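PDB 1N8P: cystathionine gamma-lyase from Saccharomyces cerevisiae, which belongs to the Cys/Met metabolism family of pyridoxal-5'-phosphate-dependent enzymes and holds pyridoxal-5'-phosphate in its pocket. Local coordinates for residues V279-P284 / G306-R311; E343-M348 / L367-V372. All blocks are in the same frame, centred on the assembly; numbering follows the deposited sequence.

Contact 1. Residues V279-P284 / G306-R311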
ATOM      1  N   VAL A 279     -42.924 -12.170  -9.643  1.00 56.69           N
ATOM      2  CA  VAL A 279     -43.377 -13.564  -9.696  1.00 57.77           C
ATOM      3  C   VAL A 279     -42.984 -14.248  -8.379  1.00 56.40           C
ATOM      4  O   VAL A 279     -43.787 -14.337  -7.434  1.00 56.25           O
ATOM      5  CB  VAL A 279     -42.709 -14.331 -10.867  1.00 59.79           C
ATOM      6  CG1 VAL A 279     -43.149 -15.762 -10.840  1.00 63.67           C
ATOM      7  CG2 VAL A 279     -43.062 -13.694 -12.204  1.00 51.59           C
ATOM      8  N   ALA A 280     -41.742 -14.723  -8.321  1.00 52.85           N
ATOM      9  CA  ALA A 280     -41.224 -15.353  -7.112  1.00 52.76           C
ATOM     10  C   ALA A 280     -40.085 -14.510  -6.536  1.00 47.68           C
ATOM     11  O   ALA A 280     -39.543 -13.642  -7.213  1.00 43.43           O
ATOM     12  CB  ALA A 280     -40.732 -16.757  -7.406  1.00 53.65           C
ATOM     13  N   VAL A 281     -39.747 -14.791  -5.282  1.00 40.99           N
ATOM     14  CA  VAL A 281     -38.710 -14.107  -4.545  1.00 38.03           C
ATOM     15  C   VAL A 281     -37.979 -15.123  -3.686  1.00 40.63           C
ATOM     16  O   VAL A 281     -38.605 -15.946  -3.030  1.00 37.65           O
ATOM     17  CB  VAL A 281     -39.321 -13.037  -3.620  1.00 43.82           C
ATOM     18  CG1 VAL A 281     -38.251 -12.393  -2.763  1.00 43.21           C
ATOM     19  CG2 VAL A 281     -40.018 -11.972  -4.455  1.00 48.64           C
ATOM     20  N   ASN A 282     -36.649 -15.065  -3.682  1.00 42.73           N
ATOM     21  CA  ASN A 282     -35.863 -15.980  -2.866  1.00 43.30           C
ATOM     22  C   ASN A 282     -35.062 -15.242  -1.791  1.00 39.18           C
ATOM     23  O   ASN A 282     -34.201 -14.440  -2.103  1.00 42.69           O
ATOM     24  CB  ASN A 282     -34.877 -16.784  -3.722  1.00 44.97           C
ATOM     25  CG  ASN A 282     -35.527 -17.482  -4.887  1.00 47.60           C
ATOM     26  OD1 ASN A 282     -36.470 -18.245  -4.729  1.00 57.39           O
ATOM     27  ND2 ASN A 282     -35.008 -17.237  -6.067  1.00 46.13           N
ATOM     28  N   TYR A 283     -35.332 -15.526  -0.527  1.00 41.01           N
ATOM     29  CA  TYR A 283     -34.598 -14.915   0.577  1.00 34.95           C
ATOM     30  C   TYR A 283     -34.804 -15.832   1.776  1.00 31.79           C
ATOM     31  O   TYR A 283     -35.915 -15.985   2.259  1.00 34.70           O
ATOM     32  CB  TYR A 283     -35.132 -13.505   0.878  1.00 36.01           C
ATOM     33  CG  TYR A 283     -34.298 -12.768   1.911  1.00 34.63           C
ATOM     34  CD1 TYR A 283     -32.927 -12.580   1.712  1.00 37.10           C
ATOM     35  CD2 TYR A 283     -34.857 -12.310   3.103  1.00 27.65           C
ATOM     36  CE1 TYR A 283     -32.130 -11.968   2.670  1.00 32.86           C
ATOM     37  CE2 TYR A 283     -34.070 -11.689   4.067  1.00 32.52           C
ATOM     38  CZ  TYR A 283     -32.703 -11.527   3.844  1.00 37.15           C
ATOM     39  OH  TYR A 283     -31.893 -10.954   4.804  1.00 39.95           O
ATOM     40  N   PRO A 284     -33.738 -16.467   2.262  1.00 30.49           N
ATOM     41  CA  PRO A 284     -33.807 -17.385   3.408  1.00 32.54           C
ATOM     42  C   PRO A 284     -34.398 -16.806   4.700  1.00 38.94           C
ATOM     43  O   PRO A 284     -34.623 -17.538   5.667  1.00 42.56           O
ATOM     44  CB  PRO A 284     -32.349 -17.820   3.593  1.00 37.63           C
ATOM     45  CG  PRO A 284     -31.771 -17.747   2.209  1.00 25.62           C
ATOM     46  CD  PRO A 284     -32.382 -16.435   1.693  1.00 31.22           C
ATOM     47  N   GLY A 306     -27.564 -11.068   2.738  1.00 37.40           N
ATOM     48  CA  GLY A 306     -27.620  -9.862   1.937  1.00 37.59           C
ATOM     49  C   GLY A 306     -27.959 -10.141   0.486  1.00 35.99           C
ATOM     50  O   GLY A 306     -28.085  -9.220  -0.301  1.00 35.88           O
ATOM     51  N   MET A 307     -28.114 -11.410   0.135  1.00 37.58           N
ATOM     52  CA  MET A 307     -28.442 -11.802  -1.232  1.00 40.17           C
ATOM     53  C   MET A 307     -29.915 -12.189  -1.340  1.00 42.61           C
ATOM     54  O   MET A 307     -30.411 -13.055  -0.607  1.00 38.55           O
ATOM     55  CB  MET A 307     -27.610 -13.015  -1.673  1.00 42.54           C
ATOM     56  CG  MET A 307     -26.116 -12.951  -1.383  1.00 44.54           C
ATOM     57  SD  MET A 307     -25.203 -11.734  -2.327  1.00 36.85           S
ATOM     58  CE  MET A 307     -25.314 -12.415  -4.012  1.00 30.02           C
ATOM     59  N   ILE A 308     -30.612 -11.535  -2.259  1.00 44.47           N
ATOM     60  CA  ILE A 308     -32.018 -11.809  -2.502  1.00 42.87           C
ATOM     61  C   ILE A 308     -31.937 -12.322  -3.925  1.00 42.05           C
ATOM     62  O   ILE A 308     -30.902 -12.203  -4.553  1.00 44.98           O
ATOM     63  CB  ILE A 308     -32.860 -10.495  -2.371  1.00 39.50           C
ATOM     64  CG1 ILE A 308     -32.824 -10.032  -0.916  1.00 36.91           C
ATOM     65  CG2 ILE A 308     -34.317 -10.701  -2.816  1.00 33.43           C
ATOM     66  CD1 ILE A 308     -33.329  -8.650  -0.697  1.00 37.75           C
ATOM     67  N   SER A 309     -32.993 -12.934  -4.419  1.00 43.51           N
ATOM     68  CA  SER A 309     -33.003 -13.450  -5.778  1.00 40.79           C
ATOM     69  C   SER A 309     -34.483 -13.414  -6.084  1.00 43.66           C
ATOM     70  O   SER A 309     -35.300 -13.745  -5.224  1.00 37.91           O
ATOM     71  CB  SER A 309     -32.456 -14.870  -5.780  1.00 46.79           C
ATOM     72  OG  SER A 309     -32.460 -15.449  -7.062  1.00 50.35           O
ATOM     73  N   PHE A 310     -34.855 -12.964  -7.273  1.00 42.69           N
ATOM     74  CA  PHE A 310     -36.275 -12.895  -7.557  1.00 49.94           C
ATOM     75  C   PHE A 310     -36.468 -12.842  -9.041  1.00 51.67           C
ATOM     76  O   PHE A 310     -35.511 -12.586  -9.757  1.00 50.11           O
ATOM     77  CB  PHE A 310     -36.901 -11.673  -6.857  1.00 48.96           C
ATOM     78  CG  PHE A 310     -36.657 -10.373  -7.554  1.00 53.42           C
ATOM     79  CD1 PHE A 310     -37.641  -9.811  -8.358  1.00 54.83           C
ATOM     80  CD2 PHE A 310     -35.436  -9.726  -7.445  1.00 48.28           C
ATOM     81  CE1 PHE A 310     -37.405  -8.640  -9.037  1.00 50.04           C
ATOM     82  CE2 PHE A 310     -35.203  -8.557  -8.123  1.00 41.51           C
ATOM     83  CZ  PHE A 310     -36.183  -8.015  -8.917  1.00 48.59           C
ATOM     84  N   ARG A 311     -37.688 -13.128  -9.497  1.00 53.44           N
ATOM     85  CA  ARG A 311     -38.014 -13.123 -10.922  1.00 56.24           C
ATOM     86  C   ARG A 311     -39.141 -12.135 -11.107  1.00 56.04           C
ATOM     87  O   ARG A 311     -40.103 -12.164 -10.350  1.00 62.67           O
ATOM     88  CB  ARG A 311     -38.423 -14.537 -11.383  1.00 55.93           C
ATOM     89  CG  ARG A 311     -39.446 -15.243 -10.480  1.00 68.40           C
ATOM     90  CD  ARG A 311     -39.540 -16.782 -10.691  1.00 70.00           C
ATOM     91  NE  ARG A 311     -40.183 -17.170 -11.945  1.00 67.20           N
ATOM     92  CZ  ARG A 311     -39.567 -17.145 -13.112  1.00 63.75           C
ATOM     93  NH1 ARG A 311     -38.306 -16.765 -13.159  1.00 65.57           N
ATOM     94  NH2 ARG A 311     -40.213 -17.452 -14.222  1.00 60.40           N
TER
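The aliphatic part of R311 lies across V279 and A280. Its CG sits 3.4 Å from CB of V279, and its CD is 3.5 Å from CB of A280. CG of R311 stands between the backbone N and the carbonyl carbon (chi1 48°), which brings the chain over the neighbouring strand. A bend at chi3 then lays NE alongside CG1 of V279, and D366 OD1 takes NH1 in a salt bridge. Along the backbone, R311 bonds to two successive residues where the strand is irregular: R311 N donates to A280 O at 3.0 Å, and V279 N to R311 O at 2.9 Å. N282 and S309 form a regular hydrogen-bonded antiparallel pair. On the same face, N282 ND2 makes a weak but fairly straight bond to S309 OG (3.3 Å, 161°). V281 and F310 make a non-hydrogen-bonded pair and turn to the other face. There CG2 of V281 rests 3.9 Å from CB of F310, and the F310 ring meets F322 edge-to-face. Y283 ends the contact. The edge of its ring takes M307 O in plane, 3.5 Å from CD1, while CG1 of I308 meets CD1 obliquely at 3.7 Å. Y283 OH bonds to G305 O. Helix 253-271 packs against V281, Y283 and I308. This is an edge pair, 278-282 beside 307-312, of the helix-backed mixed sheet in the C-terminal domain of fold type I pyridoxal-phosphate enzymes.

Contact 2. Residues E343-M348 / L367-V372; sequences EVPAVM and LVRISV
E343 N gives its hydrogen to R369 O at 2.7 Å in a nearly straight bond (172°). R369 N returns the bond to E343 O at 2.8 Å. Together they make one antiparallel hydrogen-bonded pair, and both side chains rise on the same face. On that face the two charges meet without a directed bond. OE1 of E343 lies 3.0 Å from NH1 of R369 but well out of the guanidinium plane, so the bridge is one of charge alone. The carboxylate stands over a guanidinium face, with the two planes 52° apart. R369 reaches this place with CG anti to the backbone N (chi1 163°) and its chain extended from CG to NE. Its NE bonds to N149 OD1, which helps to fix the guanidinium. The other carboxylate oxygen, OE2 of E343, bonds to T349 OG1. E333 brings a like charge close to OE2, which R369 may partly offset. Beyond E343 the chain leaves the strand. P345 crosses L367 at about a right angle, with CG of P345 3.6 Å from CD2 of L367; CD of P345 packs 3.8 Å from CB of R369. CG1 of V344 leans on L367 O, 3.7 Å away. All six touching residues are buried. Strand 341-343 thus ends beside 367-371, an inner strand of the C-terminal domain sheet, and R369 on it lies near the pyridoxal-5'-phosphate pocket of this fold type I enzyme.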
ATOM      1  N   GLU A 343     -27.118  -8.705 -10.383  1.00 55.32           N
ATOM      2  CA  GLU A 343     -26.678  -9.481 -11.534  1.00 58.48           C
ATOM      3  C   GLU A 343     -27.778 -10.431 -12.011  1.00 59.86           C
ATOM      4  O   GLU A 343     -28.759 -10.664 -11.301  1.00 60.00           O
ATOM      5  CB  GLU A 343     -25.404 -10.241 -11.126  1.00 54.68           C
ATOM      6  CG  GLU A 343     -24.959 -11.329 -12.032  1.00 51.32           C
ATOM      7  CD  GLU A 343     -25.104 -12.691 -11.391  1.00 53.24           C
ATOM      8  OE1 GLU A 343     -26.038 -12.895 -10.589  1.00 43.95           O
ATOM      9  OE2 GLU A 343     -24.289 -13.573 -11.707  1.00 53.37           O
ATOM     10  N   VAL A 344     -27.629 -10.943 -13.227  1.00 62.93           N
ATOM     11  CA  VAL A 344     -28.588 -11.885 -13.806  1.00 64.95           C
ATOM     12  C   VAL A 344     -27.824 -13.173 -14.045  1.00 63.49           C
ATOM     13  O   VAL A 344     -27.327 -13.402 -15.136  1.00 69.92           O
ATOM     14  CB  VAL A 344     -29.120 -11.386 -15.159  1.00 65.43           C
ATOM     15  CG1 VAL A 344     -30.043 -12.428 -15.762  1.00 64.10           C
ATOM     16  CG2 VAL A 344     -29.841 -10.056 -14.981  1.00 65.45           C
ATOM     17  N   PRO A 345     -27.732 -14.036 -13.030  1.00 61.33           N
ATOM     18  CA  PRO A 345     -27.005 -15.295 -13.160  1.00 62.03           C
ATOM     19  C   PRO A 345     -26.986 -15.932 -14.535  1.00 60.21           C
ATOM     20  O   PRO A 345     -25.943 -16.373 -15.003  1.00 60.19           O
ATOM     21  CB  PRO A 345     -27.661 -16.186 -12.104  1.00 66.24           C
ATOM     22  CG  PRO A 345     -28.962 -15.496 -11.792  1.00 64.57           C
ATOM     23  CD  PRO A 345     -28.580 -14.068 -11.833  1.00 61.18           C
ATOM     24  N   ALA A 346     -28.140 -15.962 -15.180  1.00 61.37           N
ATOM     25  CA  ALA A 346     -28.280 -16.572 -16.494  1.00 59.45           C
ATOM     26  C   ALA A 346     -27.239 -16.111 -17.476  1.00 58.15           C
ATOM     27  O   ALA A 346     -26.491 -16.915 -18.030  1.00 58.23           O
ATOM     28  CB  ALA A 346     -29.650 -16.283 -17.051  1.00 56.16           C
ATOM     29  N   VAL A 347     -27.199 -14.811 -17.707  1.00 60.22           N
ATOM     30  CA  VAL A 347     -26.247 -14.253 -18.652  1.00 63.85           C
ATOM     31  C   VAL A 347     -24.854 -14.049 -18.070  1.00 62.58           C
ATOM     32  O   VAL A 347     -23.926 -14.774 -18.401  1.00 69.23           O
ATOM     33  CB  VAL A 347     -26.775 -12.937 -19.200  1.00 64.77           C
ATOM     34  CG1 VAL A 347     -28.034 -13.196 -20.007  1.00 60.75           C
ATOM     35  CG2 VAL A 347     -27.089 -11.996 -18.058  1.00 64.84           C
ATOM     36  N   MET A 348     -24.713 -13.079 -17.183  1.00 60.84           N
ATOM     37  CA  MET A 348     -23.425 -12.772 -16.576  1.00 61.74           C
ATOM     38  C   MET A 348     -22.634 -13.942 -16.031  1.00 62.69           C
ATOM     39  O   MET A 348     -21.501 -14.198 -16.458  1.00 68.38           O
ATOM     40  CB  MET A 348     -23.627 -11.742 -15.482  1.00 55.33           C
ATOM     41  CG  MET A 348     -24.352 -10.580 -16.026  1.00 48.59           C
ATOM     42  SD  MET A 348     -24.499  -9.238 -14.969  1.00 48.67           S
ATOM     43  CE  MET A 348     -26.265  -9.149 -14.851  1.00 57.10           C
ATOM     44  N   LEU A 367     -34.652 -14.308 -13.954  1.00 55.26           N
ATOM     45  CA  LEU A 367     -34.294 -14.124 -12.548  1.00 52.08           C
ATOM     46  C   LEU A 367     -33.243 -13.046 -12.253  1.00 52.57           C
ATOM     47  O   LEU A 367     -32.143 -13.073 -12.793  1.00 43.54           O
ATOM     48  CB  LEU A 367     -33.757 -15.429 -12.003  1.00 51.73           C
ATOM     49  CG  LEU A 367     -33.315 -15.401 -10.553  1.00 44.89           C
ATOM     50  CD1 LEU A 367     -34.501 -15.802  -9.675  1.00 42.72           C
ATOM     51  CD2 LEU A 367     -32.141 -16.349 -10.378  1.00 40.25           C
ATOM     52  N   VAL A 368     -33.578 -12.109 -11.376  1.00 50.42           N
ATOM     53  CA  VAL A 368     -32.640 -11.063 -10.992  1.00 51.65           C
ATOM     54  C   VAL A 368     -32.090 -11.362  -9.588  1.00 50.88           C
ATOM     55  O   VAL A 368     -32.850 -11.591  -8.634  1.00 50.15           O
ATOM     56  CB  VAL A 368     -33.311  -9.669 -10.976  1.00 54.84           C
ATOM     57  CG1 VAL A 368     -32.399  -8.659 -10.306  1.00 47.71           C
ATOM     58  CG2 VAL A 368     -33.618  -9.228 -12.386  1.00 59.37           C
ATOM     59  N   ARG A 369     -30.768 -11.379  -9.472  1.00 41.95           N
ATOM     60  CA  ARG A 369     -30.116 -11.623  -8.196  1.00 41.07           C
ATOM     61  C   ARG A 369     -29.432 -10.344  -7.704  1.00 43.64           C
ATOM     62  O   ARG A 369     -28.653  -9.714  -8.436  1.00 43.40           O
ATOM     63  CB  ARG A 369     -29.102 -12.732  -8.351  1.00 42.82           C
ATOM     64  CG  ARG A 369     -28.081 -12.840  -7.246  1.00 44.81           C
ATOM     65  CD  ARG A 369     -27.198 -13.985  -7.600  1.00 48.40           C
ATOM     66  NE  ARG A 369     -25.831 -13.949  -7.089  1.00 57.30           N
ATOM     67  CZ  ARG A 369     -24.974 -12.950  -7.248  1.00 60.10           C
ATOM     68  NH1 ARG A 369     -25.333 -11.845  -7.890  1.00 69.17           N
ATOM     69  NH2 ARG A 369     -23.724 -13.100  -6.833  1.00 56.30           N
ATOM     70  N   ILE A 370     -29.737  -9.954  -6.470  1.00 38.64           N
ATOM     71  CA  ILE A 370     -29.173  -8.741  -5.887  1.00 45.99           C
ATOM     72  C   ILE A 370     -28.427  -8.913  -4.563  1.00 46.11           C
ATOM     73  O   ILE A 370     -28.827  -9.656  -3.668  1.00 49.90           O
ATOM     74  CB  ILE A 370     -30.247  -7.640  -5.727  1.00 39.31           C
ATOM     75  CG1 ILE A 370     -31.399  -8.138  -4.886  1.00 39.80           C
ATOM     76  CG2 ILE A 370     -30.811  -7.280  -7.080  1.00 46.70           C
ATOM     77  CD1 ILE A 370     -32.539  -7.162  -4.833  1.00 48.27           C
ATOM     78  N   SER A 371     -27.312  -8.200  -4.491  1.00 45.38           N
ATOM     79  CA  SER A 371     -26.389  -8.156  -3.364  1.00 36.23           C
ATOM     80  C   SER A 371     -26.622  -6.825  -2.608  1.00 38.59           C
ATOM     81  O   SER A 371     -26.087  -5.778  -2.994  1.00 35.64           O
ATOM     82  CB  SER A 371     -24.964  -8.211  -3.932  1.00 34.53           C
ATOM     83  OG  SER A 371     -23.978  -8.373  -2.946  1.00 35.61           O
ATOM     84  N   VAL A 372     -27.435  -6.850  -1.559  1.00 30.32           N
ATOM     85  CA  VAL A 372     -27.691  -5.646  -0.806  1.00 31.71           C
ATOM     86  C   VAL A 372     -26.449  -5.166  -0.034  1.00 38.97           C
ATOM     87  O   VAL A 372     -25.815  -5.954   0.677  1.00 35.23           O
ATOM     88  CB  VAL A 372     -28.795  -5.872   0.190  1.00 33.40           C
ATOM     89  CG1 VAL A 372     -29.124  -4.578   0.901  1.00 24.22           C
ATOM     90  CG2 VAL A 372     -29.998  -6.444  -0.511  1.00 35.88           C
TER

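In the fold
Contact 1 and contact 2 are neighbours in one mixed sheet, with centres 10 Å apart. Strands 307-312 and 367-371 join them side by side. V368 N lies 2.6 Å from F310 O, and V372 N 2.8 Å from G306 O, both probable hydrogen bonds. The order across this part is 278-282, 307-312, 367-371, 341-343. M307 of contact 1 packs on R369 of contact 2, and S309 on L367. Pyridoxal-5'-phosphate lies near this face: the side chain of M307 is about 7 Å from it and that of R369 about 6 Å. L335 of the ligand pocket touches both residues. On the other face, V368 packs beside F310 and on A319 of helix 316-325.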